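Local coordinates for protein probable glucarate dehydratase (Mycobacterium smegmatis str. MC2 155, PDB 3VDG) that probably dehydrates D-glucarate or a related acid sugar as a metal-dependent member of the enolase superfamily, at residues F169-F174 with R202-E207; D206-S211 with H372-H377; T127-V132 with C294-D299; P288-M293 with V312-H317. All coordinates share one frame; numbering follows the deposited sequence.

Contact 1: residues F169-F174 with R202-E207; sequences FSAYLF and RRMIDE
The thioether of Met204 carries this contact, reaching from its helix to the side chains of Ala171 and Leu173 and the backbone of Tyr172. With CG opposite the backbone N (chi1 -160°) and the chain extended through CA-CB-CG-SD, the side chain runs straight out to the strand and then bends at its last torsion (chi3 -77°). The bend turns the methyl along the strand instead of into it. Met204 SD thus sits 3.8 Å from Ala171 CB and 3.7 Å from Tyr172 N, while Met204 CE comes within 3.6 Å of Tyr172 O. That carbonyl oxygen also accepts a hydrogen bond from Trp375 NE1. Strand 166-174 and helix 194-208 are the first two elements of a beta-alpha-beta unit completed by strand 213-216, and over these short segments they run nearly antiparallel (160°). Leu173 slants across the thioether, its CD2 lying 4.0 Å from Met204 CE. On the other flank of Met204, the CG1 branch of Ile205 approaches Ala171 CB at 4.2 Å, leaving the small methyl of Ala171 between sulfur and isoleucine. The Tyr172 side chain leaves the backbone on the side away from the helix; its hydroxyl is hydrogen-bonded to Lys216 NZ.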
loop_
_atom_site.group_PDB
_atom_site.type_symbol
_atom_site.label_atom_id
_atom_site.label_comp_id
_atom_site.label_asym_id
_atom_site.label_seq_id
_atom_site.Cartn_x
_atom_site.Cartn_y
_atom_site.Cartn_z
ATOM N N PHE A 169 -3.022 -16.054 17.283
ATOM C CA PHE A 169 -1.761 -16.666 16.913
ATOM C C PHE A 169 -1.904 -18.185 16.912
ATOM O O PHE A 169 -2.848 -18.740 17.495
ATOM C CB PHE A 169 -0.658 -16.266 17.881
ATOM C CG PHE A 169 -0.202 -14.846 17.720
ATOM C CD1 PHE A 169 0.951 -14.545 16.997
ATOM C CD2 PHE A 169 -0.927 -13.805 18.291
ATOM C CE1 PHE A 169 1.374 -13.224 16.835
ATOM C CE2 PHE A 169 -0.508 -12.489 18.143
ATOM C CZ PHE A 169 0.638 -12.197 17.411
ATOM N N SER A 170 -0.962 -18.853 16.255
ATOM C CA SER A 170 -0.965 -20.321 16.214
ATOM C C SER A 170 0.030 -20.906 17.211
ATOM O O SER A 170 0.932 -20.213 17.685
ATOM C CB SER A 170 -0.631 -20.815 14.809
ATOM O OG SER A 170 0.647 -20.347 14.427
ATOM N N ALA A 171 -0.161 -22.183 17.537
ATOM C CA ALA A 171 0.792 -22.966 18.321
ATOM C C ALA A 171 1.852 -23.465 17.327
ATOM O O ALA A 171 1.524 -24.189 16.385
ATOM C CB ALA A 171 0.060 -24.166 18.926
ATOM N N TYR A 172 3.106 -23.072 17.524
ATOM C CA TYR A 172 4.171 -23.405 16.582
ATOM C C TYR A 172 4.951 -24.612 17.137
ATOM O O TYR A 172 5.823 -24.448 17.979
ATOM C CB TYR A 172 5.106 -22.192 16.419
ATOM C CG TYR A 172 5.903 -22.168 15.124
ATOM C CD1 TYR A 172 6.224 -23.349 14.452
ATOM C CD2 TYR A 172 6.352 -20.963 14.584
ATOM C CE1 TYR A 172 6.957 -23.333 13.274
ATOM C CE2 TYR A 172 7.086 -20.938 13.400
ATOM C CZ TYR A 172 7.388 -22.122 12.755
ATOM O OH TYR A 172 8.110 -22.102 11.585
ATOM N N LEU A 173 4.596 -25.818 16.681
ATOM C CA LEU A 173 5.170 -27.076 17.177
ATOM C C LEU A 173 6.446 -27.479 16.408
ATOM O O LEU A 173 6.535 -27.272 15.199
ATOM C CB LEU A 173 4.124 -28.208 17.026
ATOM C CG LEU A 173 2.726 -27.937 17.591
ATOM C CD1 LEU A 173 1.838 -29.183 17.544
ATOM C CD2 LEU A 173 2.801 -27.402 19.023
ATOM N N PHE A 174 7.407 -28.067 17.124
ATOM C CA PHE A 174 8.663 -28.529 16.539
ATOM C C PHE A 174 9.001 -29.914 17.098
ATOM O O PHE A 174 8.829 -30.179 18.282
ATOM C CB PHE A 174 9.817 -27.633 16.984
ATOM C CG PHE A 174 9.870 -26.289 16.300
ATOM C CD1 PHE A 174 9.070 -25.237 16.740
ATOM C CD2 PHE A 174 10.761 -26.066 15.264
ATOM C CE1 PHE A 174 9.144 -23.993 16.138
ATOM C CE2 PHE A 174 10.848 -24.818 14.652
ATOM C CZ PHE A 174 10.030 -23.779 15.097
ATOM N N ARG A 202 -0.549 -30.099 23.614
ATOM C CA ARG A 202 -1.404 -29.973 24.797
ATOM C C ARG A 202 -0.817 -28.994 25.803
ATOM O O ARG A 202 -1.529 -28.143 26.352
ATOM C CB ARG A 202 -1.604 -31.330 25.469
ATOM C CG ARG A 202 -2.510 -32.276 24.721
ATOM C CD ARG A 202 -2.734 -33.528 25.555
ATOM N NE ARG A 202 -3.195 -34.656 24.753
ATOM C CZ ARG A 202 -4.412 -34.740 24.232
ATOM N NH1 ARG A 202 -5.282 -33.756 24.420
ATOM N NH2 ARG A 202 -4.759 -35.801 23.521
ATOM N N ARG A 203 0.485 -29.113 26.050
ATOM C CA ARG A 203 1.149 -28.251 27.006
ATOM C C ARG A 203 1.065 -26.800 26.536
ATOM O O ARG A 203 0.750 -25.905 27.308
ATOM C CB ARG A 203 2.608 -28.677 27.179
ATOM C CG ARG A 203 3.347 -27.981 28.314
ATOM C CD ARG A 203 4.721 -28.608 28.542
ATOM N NE ARG A 203 5.362 -28.135 29.772
ATOM C CZ ARG A 203 6.213 -27.109 29.840
ATOM N NH1 ARG A 203 6.544 -26.428 28.752
ATOM N NH2 ARG A 203 6.744 -26.758 31.001
ATOM N N MET A 204 1.342 -26.572 25.257
ATOM C CA MET A 204 1.370 -25.208 24.714
ATOM C C MET A 204 -0.029 -24.585 24.671
ATOM O O MET A 204 -0.234 -23.425 25.045
ATOM C CB MET A 204 1.987 -25.223 23.315
ATOM C CG MET A 204 2.495 -23.876 22.847
ATOM S SD MET A 204 3.090 -23.962 21.129
ATOM C CE MET A 204 4.669 -24.754 21.366
ATOM N N ILE A 205 -1.004 -25.363 24.234
ATOM C CA ILE A 205 -2.361 -24.860 24.126
ATOM C C ILE A 205 -3.065 -24.661 25.481
ATOM O O ILE A 205 -3.875 -23.745 25.630
ATOM C CB ILE A 205 -3.197 -25.747 23.203
ATOM C CG1 ILE A 205 -2.708 -25.572 21.748
ATOM C CG2 ILE A 205 -4.671 -25.403 23.325
ATOM C CD1 ILE A 205 -3.162 -26.664 20.811
ATOM N N ASP A 206 -2.753 -25.500 26.467
ATOM C CA ASP A 206 -3.213 -25.266 27.849
ATOM C C ASP A 206 -2.704 -23.925 28.354
ATOM O O ASP A 206 -3.409 -23.218 29.053
ATOM C CB ASP A 206 -2.703 -26.356 28.798
ATOM C CG ASP A 206 -3.458 -27.667 28.642
ATOM O OD1 ASP A 206 -4.484 -27.669 27.939
ATOM O OD2 ASP A 206 -3.025 -28.693 29.215
ATOM N N GLU A 207 -1.462 -23.593 28.026
ATOM C CA GLU A 207 -0.849 -22.379 28.541
ATOM C C GLU A 207 -1.304 -21.120 27.760
ATOM O O GLU A 207 -1.606 -20.096 28.361
ATOM C CB GLU A 207 0.676 -22.552 28.570
ATOM C CG GLU A 207 1.515 -21.296 28.732
ATOM C CD GLU A 207 1.610 -20.812 30.161
ATOM O OE1 GLU A 207 0.917 -21.370 31.038
ATOM O OE2 GLU A 207 2.384 -19.860 30.400
#

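Contact 2: residues D206-S211 with H372-H377; sequences DEYGFS and HWPWRH. With ACT (acetate ion), chain E.
Tyr208 closes its helix, and Gly209, with positive phi, turns the chain toward Phe210; the CA atoms of Tyr208 and Pro374, in the 3-10 segment 373-375, are 8.0 Å apart. Tyr208 CG sits beside the backbone N, opposite the carbonyl carbon (chi1 -68°), which carries the ring to Pro374. The proline fits between two aromatic rings. Its CG lies over one face of Tyr208 in a CH-pi contact, 4.3 Å from the ring centroid, and meets the rim of Phe210 near the plane of that ring, 3.6 Å from CE2. Tyr208 CB lies over one face of the Phe210 ring, toward its rim. Tyr208 CE1 reaches the edge of the Trp373 indole, 3.9 Å from CD1, the two side chains crossing at about a right angle. Arg376 folds back over Trp373: its guanidinium lies above the centre of the indole while NE gives a nearly straight bond (177°) to Trp373 O, in the plane of that carbonyl. The same oxygen accepts from Arg376 N, so the turn is gripped twice. One water links the segments, 2.9 Å from Tyr208 OH and donating to Pro374 O at 2.7 Å. With no direct hydrogen bond across, cohesion rests on apolar and CH-pi packing, and the tyrosine hydroxyl is served through this water.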
loop_
_atom_site.group_PDB
_atom_site.type_symbol
_atom_site.label_atom_id
_atom_site.label_comp_id
_atom_site.label_asym_id
_atom_site.label_seq_id
_atom_site.Cartn_x
_atom_site.Cartn_y
_atom_site.Cartn_z
ATOM N N ASP A 206 -2.753 -25.500 26.467
ATOM C CA ASP A 206 -3.213 -25.266 27.849
ATOM C C ASP A 206 -2.704 -23.925 28.354
ATOM O O ASP A 206 -3.409 -23.218 29.053
ATOM C CB ASP A 206 -2.703 -26.356 28.798
ATOM C CG ASP A 206 -3.458 -27.667 28.642
ATOM O OD1 ASP A 206 -4.484 -27.669 27.939
ATOM O OD2 ASP A 206 -3.025 -28.693 29.215
ATOM N N GLU A 207 -1.462 -23.593 28.026
ATOM C CA GLU A 207 -0.849 -22.379 28.541
ATOM C C GLU A 207 -1.304 -21.120 27.760
ATOM O O GLU A 207 -1.606 -20.096 28.361
ATOM C CB GLU A 207 0.676 -22.552 28.570
ATOM C CG GLU A 207 1.515 -21.296 28.732
ATOM C CD GLU A 207 1.610 -20.812 30.161
ATOM O OE1 GLU A 207 0.917 -21.370 31.038
ATOM O OE2 GLU A 207 2.384 -19.860 30.400
ATOM N N TYR A 208 -1.411 -21.211 26.436
ATOM C CA TYR A 208 -1.658 -20.022 25.604
ATOM C C TYR A 208 -3.042 -19.912 24.987
ATOM O O TYR A 208 -3.493 -18.817 24.672
ATOM C CB TYR A 208 -0.585 -19.911 24.510
ATOM C CG TYR A 208 0.773 -19.593 25.096
ATOM C CD1 TYR A 208 1.150 -18.284 25.335
ATOM C CD2 TYR A 208 1.660 -20.598 25.434
ATOM C CE1 TYR A 208 2.377 -17.975 25.891
ATOM C CE2 TYR A 208 2.900 -20.294 25.995
ATOM C CZ TYR A 208 3.248 -18.980 26.210
ATOM O OH TYR A 208 4.475 -18.659 26.756
ATOM N N GLY A 209 -3.717 -21.037 24.788
ATOM C CA GLY A 209 -5.065 -21.012 24.226
ATOM C C GLY A 209 -5.121 -20.930 22.708
ATOM O O GLY A 209 -6.186 -20.677 22.149
ATOM N N PHE A 210 -3.987 -21.166 22.032
ATOM C CA PHE A 210 -3.939 -21.073 20.568
ATOM C C PHE A 210 -5.050 -21.900 19.930
ATOM O O PHE A 210 -5.309 -23.017 20.349
ATOM C CB PHE A 210 -2.578 -21.536 20.030
ATOM C CG PHE A 210 -1.414 -20.744 20.537
ATOM C CD1 PHE A 210 -1.376 -19.360 20.393
ATOM C CD2 PHE A 210 -0.317 -21.387 21.112
ATOM C CE1 PHE A 210 -0.285 -18.630 20.842
ATOM C CE2 PHE A 210 0.771 -20.666 21.564
ATOM C CZ PHE A 210 0.794 -19.284 21.431
ATOM N N SER A 211 -5.672 -21.354 18.892
ATOM C CA SER A 211 -6.811 -21.957 18.195
ATOM C C SER A 211 -6.435 -22.590 16.861
ATOM O O SER A 211 -7.306 -23.115 16.171
ATOM C CB SER A 211 -7.841 -20.872 17.880
ATOM O OG SER A 211 -7.324 -19.995 16.882
ATOM N N HIS A 372 6.999 -17.564 17.718
ATOM C CA HIS A 372 7.881 -18.462 18.473
ATOM C C HIS A 372 7.770 -18.168 19.945
ATOM O O HIS A 372 8.518 -18.706 20.753
ATOM C CB HIS A 372 9.327 -18.243 18.047
ATOM C CG HIS A 372 9.670 -18.844 16.708
ATOM N ND1 HIS A 372 9.131 -18.403 15.553
ATOM C CD2 HIS A 372 10.526 -19.886 16.370
ATOM C CE1 HIS A 372 9.627 -19.120 14.523
ATOM N NE2 HIS A 372 10.481 -20.026 15.026
ATOM N N TRP A 373 6.817 -17.321 20.323
ATOM C CA TRP A 373 6.694 -16.901 21.738
ATOM C C TRP A 373 6.823 -17.966 22.824
ATOM O O TRP A 373 7.528 -17.757 23.815
ATOM C CB TRP A 373 5.400 -16.128 21.950
ATOM C CG TRP A 373 5.453 -15.217 23.148
ATOM C CD1 TRP A 373 4.758 -15.342 24.347
ATOM C CD2 TRP A 373 6.244 -13.985 23.290
ATOM N NE1 TRP A 373 5.064 -14.303 25.203
ATOM C CE2 TRP A 373 5.943 -13.453 24.626
ATOM C CE3 TRP A 373 7.127 -13.289 22.467
ATOM C CZ2 TRP A 373 6.513 -12.286 25.096
ATOM C CZ3 TRP A 373 7.703 -12.111 22.963
ATOM C CH2 TRP A 373 7.399 -11.625 24.245
ATOM N N PRO A 374 6.097 -19.095 22.704
ATOM C CA PRO A 374 6.155 -20.099 23.779
ATOM C C PRO A 374 7.559 -20.649 24.023
ATOM O O PRO A 374 7.839 -21.170 25.098
ATOM C CB PRO A 374 5.243 -21.219 23.266
ATOM C CG PRO A 374 4.319 -20.541 22.298
ATOM C CD PRO A 374 5.154 -19.482 21.644
ATOM N N TRP A 375 8.438 -20.521 23.035
ATOM C CA TRP A 375 9.762 -21.107 23.130
ATOM C C TRP A 375 10.750 -20.252 23.848
ATOM O O TRP A 375 11.863 -20.697 24.111
ATOM C CB TRP A 375 10.292 -21.451 21.740
ATOM C CG TRP A 375 9.408 -22.478 21.072
ATOM C CD1 TRP A 375 8.623 -22.319 19.940
ATOM C CD2 TRP A 375 9.194 -23.871 21.498
ATOM N NE1 TRP A 375 7.945 -23.487 19.643
ATOM C CE2 TRP A 375 8.265 -24.459 20.539
ATOM C CE3 TRP A 375 9.670 -24.657 22.547
ATOM C CZ2 TRP A 375 7.836 -25.774 20.645
ATOM C CZ3 TRP A 375 9.241 -25.982 22.634
ATOM C CH2 TRP A 375 8.345 -26.526 21.707
ATOM N N ARG A 376 10.395 -19.012 24.159
ATOM C CA ARG A 376 11.330 -18.183 24.940
ATOM C C ARG A 376 10.732 -17.877 26.305
ATOM O O ARG A 376 9.546 -18.157 26.531
ATOM C CB ARG A 376 11.830 -16.935 24.176
ATOM C CG ARG A 376 10.766 -16.079 23.463
ATOM C CD ARG A 376 10.127 -15.038 24.369
ATOM N NE ARG A 376 8.963 -15.576 25.070
ATOM C CZ ARG A 376 8.558 -15.157 26.259
ATOM N NH1 ARG A 376 9.211 -14.183 26.884
ATOM N NH2 ARG A 376 7.497 -15.710 26.821
ATOM N N HIS A 377 11.548 -17.367 27.231
ATOM C CA HIS A 377 11.041 -16.999 28.565
ATOM C C HIS A 377 11.744 -15.768 29.085
ATOM O O HIS A 377 11.737 -15.505 30.284
ATOM C CB HIS A 377 11.208 -18.152 29.549
ATOM C CG HIS A 377 12.637 -18.594 29.710
ATOM N ND1 HIS A 377 13.175 -19.590 28.974
ATOM C CD2 HIS A 377 13.662 -18.109 30.525
ATOM C CE1 HIS A 377 14.476 -19.741 29.305
ATOM N NE2 HIS A 377 14.770 -18.837 30.256
HETATM C C ACT E . 12.679 -22.178 12.497
HETATM O O ACT E . 12.439 -21.392 13.452
HETATM O OXT ACT E . 13.536 -23.081 12.605
HETATM C CH3 ACT E . 11.939 -22.050 11.194
HETATM O O HOH W 1 6.158 -20.933 27.175
#

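Contact 3: residues T127-V132 with C294-D299; sequences TSASVV and CVVAFD
Val296 points its CG2 methyl at the chain of Ser128 and Ala129, coming within 3.5 Å of Ala129 N and 4.1 Å of Ala129 CB. A chi1 of -66° places CG1 beside the valine's own nitrogen and leaves CG2 as the branch that makes the contact. Ser128 packs alongside the same methyl; because its side chain was modelled in two conformers, the closeness of OG to CG2 is doubtful. Segment 294-299 is the loop between strand 289-291 and helix 301-307 of the barrel, whereas 127-132 leads into helix 131-151, which by enolase-superfamily topology probably belongs to the N-terminal capping domain. Ala297 continues the contact from the next residue, its CB 3.9 Å from Ser128 O and 4.1 Å from Ser130 N. That amide donates to a water at 2.9 Å, which passes a hydrogen bond on to Val296 O at 2.6 Å, joining the two backbones. Ser130 itself is the N-cap of helix 131-151: its OG bonds Asp133 N and Asp114 OD1.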
loop_
_atom_site.group_PDB
_atom_site.type_symbol
_atom_site.label_atom_id
_atom_site.label_comp_id
_atom_site.label_asym_id
_atom_site.label_seq_id
_atom_site.Cartn_x
_atom_site.Cartn_y
_atom_site.Cartn_z
ATOM N N THR A 127 17.100 -16.923 1.533
ATOM C CA THR A 127 18.221 -16.146 1.004
ATOM C C THR A 127 17.881 -15.096 -0.078
ATOM O O THR A 127 18.780 -14.483 -0.644
ATOM C CB THR A 127 19.370 -17.066 0.502
ATOM O OG1 THR A 127 18.958 -17.782 -0.672
ATOM C CG2 THR A 127 19.793 -18.060 1.594
ATOM N N SER A 128 16.605 -14.858 -0.362
ATOM C CA SER A 128 16.276 -13.924 -1.435
ATOM C C SER A 128 15.595 -12.626 -0.978
ATOM O O SER A 128 15.064 -11.885 -1.800
ATOM C CB SER A 128 15.451 -14.622 -2.529
ATOM O OG SER A 128 14.270 -15.217 -2.015
ATOM N N ALA A 129 15.620 -12.334 0.325
ATOM C CA ALA A 129 14.969 -11.099 0.810
ATOM C C ALA A 129 15.828 -9.860 0.543
ATOM O O ALA A 129 17.052 -9.950 0.477
ATOM C CB ALA A 129 14.606 -11.203 2.288
ATOM N N SER A 130 15.180 -8.715 0.365
ATOM C CA SER A 130 15.871 -7.446 0.114
ATOM C C SER A 130 16.749 -7.067 1.300
ATOM O O SER A 130 16.312 -7.127 2.461
ATOM C CB SER A 130 14.848 -6.334 -0.146
ATOM O OG SER A 130 15.375 -5.039 0.126
ATOM N N VAL A 131 18.000 -6.707 1.025
ATOM C CA VAL A 131 18.883 -6.260 2.097
ATOM C C VAL A 131 18.440 -4.894 2.628
ATOM O O VAL A 131 18.452 -4.665 3.835
ATOM C CB VAL A 131 20.353 -6.175 1.651
ATOM C CG1 VAL A 131 21.191 -5.530 2.753
ATOM C CG2 VAL A 131 20.882 -7.570 1.347
ATOM N N VAL A 132 18.040 -3.997 1.734
ATOM C CA VAL A 132 17.607 -2.672 2.150
ATOM C C VAL A 132 16.389 -2.803 3.072
ATOM O O VAL A 132 16.313 -2.186 4.138
ATOM C CB VAL A 132 17.286 -1.782 0.944
ATOM C CG1 VAL A 132 16.558 -0.516 1.379
ATOM C CG2 VAL A 132 18.581 -1.421 0.215
ATOM N N CYS A 294 9.717 -18.669 -1.261
ATOM C CA CYS A 294 9.863 -18.285 -2.668
ATOM C C CYS A 294 9.230 -16.932 -2.983
ATOM O O CYS A 294 9.375 -16.428 -4.093
ATOM C CB CYS A 294 9.377 -19.394 -3.622
ATOM S SG CYS A 294 7.646 -19.833 -3.420
ATOM N N VAL A 295 8.536 -16.346 -2.006
ATOM C CA VAL A 295 8.083 -14.951 -2.099
ATOM C C VAL A 295 8.439 -14.215 -0.789
ATOM O O VAL A 295 7.693 -14.291 0.200
ATOM C CB VAL A 295 6.555 -14.845 -2.338
ATOM C CG1 VAL A 295 6.145 -13.379 -2.485
ATOM C CG2 VAL A 295 6.147 -15.600 -3.595
ATOM N N VAL A 296 9.569 -13.515 -0.792
ATOM C CA VAL A 296 10.084 -12.844 0.402
ATOM C C VAL A 296 10.498 -11.406 0.093
ATOM O O VAL A 296 11.067 -10.704 0.951
ATOM C CB VAL A 296 11.280 -13.617 1.036
ATOM C CG1 VAL A 296 10.828 -14.973 1.573
ATOM C CG2 VAL A 296 12.409 -13.785 0.030
ATOM N N ALA A 297 10.206 -10.958 -1.129
ATOM C CA ALA A 297 10.561 -9.598 -1.572
ATOM C C ALA A 297 9.573 -9.152 -2.646
ATOM O O ALA A 297 9.035 -9.987 -3.380
ATOM C CB ALA A 297 11.982 -9.558 -2.123
ATOM N N PHE A 298 9.336 -7.845 -2.749
ATOM C CA PHE A 298 8.365 -7.361 -3.729
ATOM C C PHE A 298 8.690 -7.813 -5.155
ATOM O O PHE A 298 7.786 -8.144 -5.917
ATOM C CB PHE A 298 8.198 -5.830 -3.662
ATOM C CG PHE A 298 7.502 -5.364 -2.399
ATOM C CD1 PHE A 298 6.114 -5.414 -2.293
ATOM C CD2 PHE A 298 8.240 -4.926 -1.313
ATOM C CE1 PHE A 298 5.472 -5.017 -1.133
ATOM C CE2 PHE A 298 7.602 -4.510 -0.151
ATOM C CZ PHE A 298 6.219 -4.560 -0.058
ATOM N N ASP A 299 9.963 -7.828 -5.537
ATOM C CA ASP A 299 10.247 -8.181 -6.944
ATOM C C ASP A 299 9.999 -9.649 -7.308
ATOM O O ASP A 299 10.094 -10.036 -8.473
ATOM C CB ASP A 299 11.626 -7.694 -7.410
ATOM C CG ASP A 299 12.766 -8.333 -6.659
ATOM O OD1 ASP A 299 13.856 -7.724 -6.639
ATOM O OD2 ASP A 299 12.579 -9.430 -6.093
HETATM O O HOH W 2 12.375 -8.465 1.038
#

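Contact 4: residues P288-M293 with V312-H317; sequences PLATNM and VVLSDH. With NA (sodium ion), chain C; FMT (formic acid), chain B.
Ala290 and Val312 lie side by side on neighbouring parallel strands, and the alanine methyl fits the dip between Val312 and Leu314, its CB 3.7 Å from Val312 CB and 3.7 Å from Leu314 CD1. Before it, Pro288 CB lies against the CG2 branch of Val312 at 4.0 Å; beyond it, Leu314 slants across Asn292, with CD2 3.4 Å from Asn292 OD1. The leucine therefore fits between Ala290 and the asparagine, one methyl against each. Thr291 and Val313 occupy the other face of the sheet, where Val313 packs on helix 323-336. Between the backbones, Val312 N bonds Leu289 O, Thr291 N bonds Val312 O, and Leu314 N bonds Thr291 O at 3.0 Å; the two short strands are inclined by 27°. At the strand end, Thr291 OG1 accepts from Met293 N in an ST turn and is also bonded to Asp270 OD1. With CG between its backbone N and carbonyl carbon (chi1 51°), Asn292 directs OD1 to the sodium ion at 2.2 Å, and two waters share the coordination. Asp244 and Glu269 complete the protein ligands. Strands 289-291 and 312-315 form a beta-alpha-beta unit with helix 301-307; metal ligands at the C-terminal ends of three successive strands, 241-244, 267-269 and 289-291, are characteristic of the enolase-superfamily barrel.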
loop_
_atom_site.group_PDB
_atom_site.type_symbol
_atom_site.label_atom_id
_atom_site.label_comp_id
_atom_site.label_asym_id
_atom_site.label_seq_id
_atom_site.Cartn_x
_atom_site.Cartn_y
_atom_site.Cartn_z
ATOM N N PRO A 288 -4.672 -24.847 -0.253
ATOM C CA PRO A 288 -3.816 -23.774 -0.763
ATOM C C PRO A 288 -2.358 -23.992 -0.344
ATOM O O PRO A 288 -2.115 -24.517 0.749
ATOM C CB PRO A 288 -4.348 -22.517 -0.032
ATOM C CG PRO A 288 -5.668 -22.892 0.532
ATOM C CD PRO A 288 -5.659 -24.375 0.736
ATOM N N LEU A 289 -1.406 -23.602 -1.200
ATOM C CA LEU A 289 -0.002 -23.565 -0.806
ATOM C C LEU A 289 0.327 -22.173 -0.292
ATOM O O LEU A 289 -0.122 -21.172 -0.859
ATOM C CB LEU A 289 0.918 -23.861 -1.998
ATOM C CG LEU A 289 0.769 -25.255 -2.625
ATOM C CD1 LEU A 289 1.995 -25.509 -3.501
ATOM C CD2 LEU A 289 0.662 -26.301 -1.516
ATOM N N ALA A 290 1.120 -22.126 0.770
ATOM C CA ALA A 290 1.602 -20.877 1.345
ATOM C C ALA A 290 3.116 -20.830 1.231
ATOM O O ALA A 290 3.760 -21.865 1.077
ATOM C CB ALA A 290 1.201 -20.800 2.807
ATOM N N THR A 291 3.697 -19.636 1.320
ATOM C CA THR A 291 5.142 -19.542 1.294
ATOM C C THR A 291 5.694 -18.408 2.160
ATOM O O THR A 291 5.057 -17.364 2.314
ATOM C CB THR A 291 5.653 -19.314 -0.127
ATOM O OG1 THR A 291 7.088 -19.406 -0.117
ATOM C CG2 THR A 291 5.258 -17.921 -0.598
ATOM N N ASN A 292 6.879 -18.637 2.724
ATOM C CA ASN A 292 7.777 -17.558 3.131
ATOM C C ASN A 292 9.182 -17.874 2.663
ATOM O O ASN A 292 10.156 -17.562 3.349
ATOM C CB ASN A 292 7.809 -17.385 4.641
ATOM C CG ASN A 292 8.069 -18.692 5.368
ATOM O OD1 ASN A 292 7.168 -19.244 5.992
ATOM N ND2 ASN A 292 9.298 -19.193 5.291
ATOM N N MET A 293 9.295 -18.526 1.517
ATOM C CA MET A 293 10.605 -18.856 1.000
ATOM C C MET A 293 10.737 -18.440 -0.444
ATOM O O MET A 293 11.751 -17.898 -0.825
ATOM C CB MET A 293 10.917 -20.352 1.159
ATOM C CG MET A 293 11.134 -20.777 2.597
ATOM S SD MET A 293 11.394 -22.569 2.739
ATOM C CE MET A 293 13.098 -22.656 2.192
ATOM N N VAL A 312 -1.238 -18.400 -0.844
ATOM C CA VAL A 312 -1.148 -17.655 0.430
ATOM C C VAL A 312 0.287 -17.138 0.615
ATOM O O VAL A 312 1.243 -17.886 0.419
ATOM C CB VAL A 312 -1.509 -18.552 1.638
ATOM C CG1 VAL A 312 -1.301 -17.802 2.942
ATOM C CG2 VAL A 312 -2.947 -19.090 1.555
ATOM N N VAL A 313 0.453 -15.861 0.959
ATOM C CA VAL A 313 1.801 -15.319 1.216
ATOM C C VAL A 313 1.923 -15.049 2.719
ATOM O O VAL A 313 0.999 -14.522 3.343
ATOM C CB VAL A 313 2.063 -14.012 0.429
ATOM C CG1 VAL A 313 3.442 -13.441 0.780
ATOM C CG2 VAL A 313 1.993 -14.281 -1.072
ATOM N N LEU A 314 3.024 -15.445 3.328
ATOM C CA LEU A 314 3.208 -15.128 4.738
ATOM C C LEU A 314 3.932 -13.813 4.869
ATOM O O LEU A 314 5.054 -13.686 4.426
ATOM C CB LEU A 314 3.961 -16.228 5.477
ATOM C CG LEU A 314 3.155 -17.350 6.131
ATOM C CD1 LEU A 314 2.430 -18.173 5.089
ATOM C CD2 LEU A 314 4.054 -18.251 6.972
ATOM N N SER A 315 3.270 -12.805 5.437
ATOM C CA SER A 315 3.948 -11.528 5.632
ATOM C C SER A 315 5.023 -11.684 6.712
ATOM O O SER A 315 4.962 -12.589 7.541
ATOM C CB SER A 315 2.952 -10.460 6.078
ATOM O OG SER A 315 2.378 -10.826 7.342
ATOM N N ASP A 316 5.991 -10.780 6.715
ATOM C CA ASP A 316 6.942 -10.674 7.819
ATOM C C ASP A 316 7.578 -9.295 7.744
ATOM O O ASP A 316 8.399 -9.036 6.854
ATOM C CB ASP A 316 8.025 -11.760 7.719
ATOM C CG ASP A 316 8.938 -11.771 8.924
ATOM O OD1 ASP A 316 9.148 -10.678 9.501
ATOM O OD2 ASP A 316 9.453 -12.857 9.290
ATOM N N HIS A 317 7.212 -8.400 8.662
ATOM C CA HIS A 317 7.691 -7.012 8.546
ATOM C C HIS A 317 9.179 -6.897 8.711
ATOM O O HIS A 317 9.767 -5.890 8.330
ATOM C CB HIS A 317 6.973 -6.073 9.523
ATOM C CG HIS A 317 7.400 -6.220 10.959
ATOM N ND1 HIS A 317 6.797 -7.066 11.812
ATOM C CD2 HIS A 317 8.384 -5.548 11.698
ATOM C CE1 HIS A 317 7.375 -6.967 13.016
ATOM N NE2 HIS A 317 8.352 -6.037 12.939
HETATM NA NA NA C . 6.947 -21.257 6.843
HETATM C C FMT B . 11.297 -20.803 8.693
HETATM O O1 FMT B . 10.364 -21.111 7.959
HETATM O O2 FMT B . 11.687 -19.527 8.791
HETATM O O HOH W 3 8.435 -22.114 5.216
HETATM O O HOH W 4 8.045 -20.686 8.774
#

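Overall arrangement
Contacts 1 and 2 form one continuous region, their centres about 5 Å apart: they share Asp206 and Glu207 of helix 194-208, and Phe210 CD2 rests 3.4 Å from Ala171 CA. Contacts 3 and 4 make a second pair, with centres about 12 Å apart, joined where Val295 CG1 lies 4.2 Å from Val313 CG1. Contact 3 is on the opposite side of the chain's centre from contacts 1 and 2. Contacts 1 and 4 both reach the same sheet, their centres about 21 Å apart and their nearest atoms about 6 Å. The probable active site is reached from both: Asn292 of contact 4 binds sodium, and the Tyr172 side chain of contact 1 comes about 4 Å from formate and acetate, while His372 donates to the acetate.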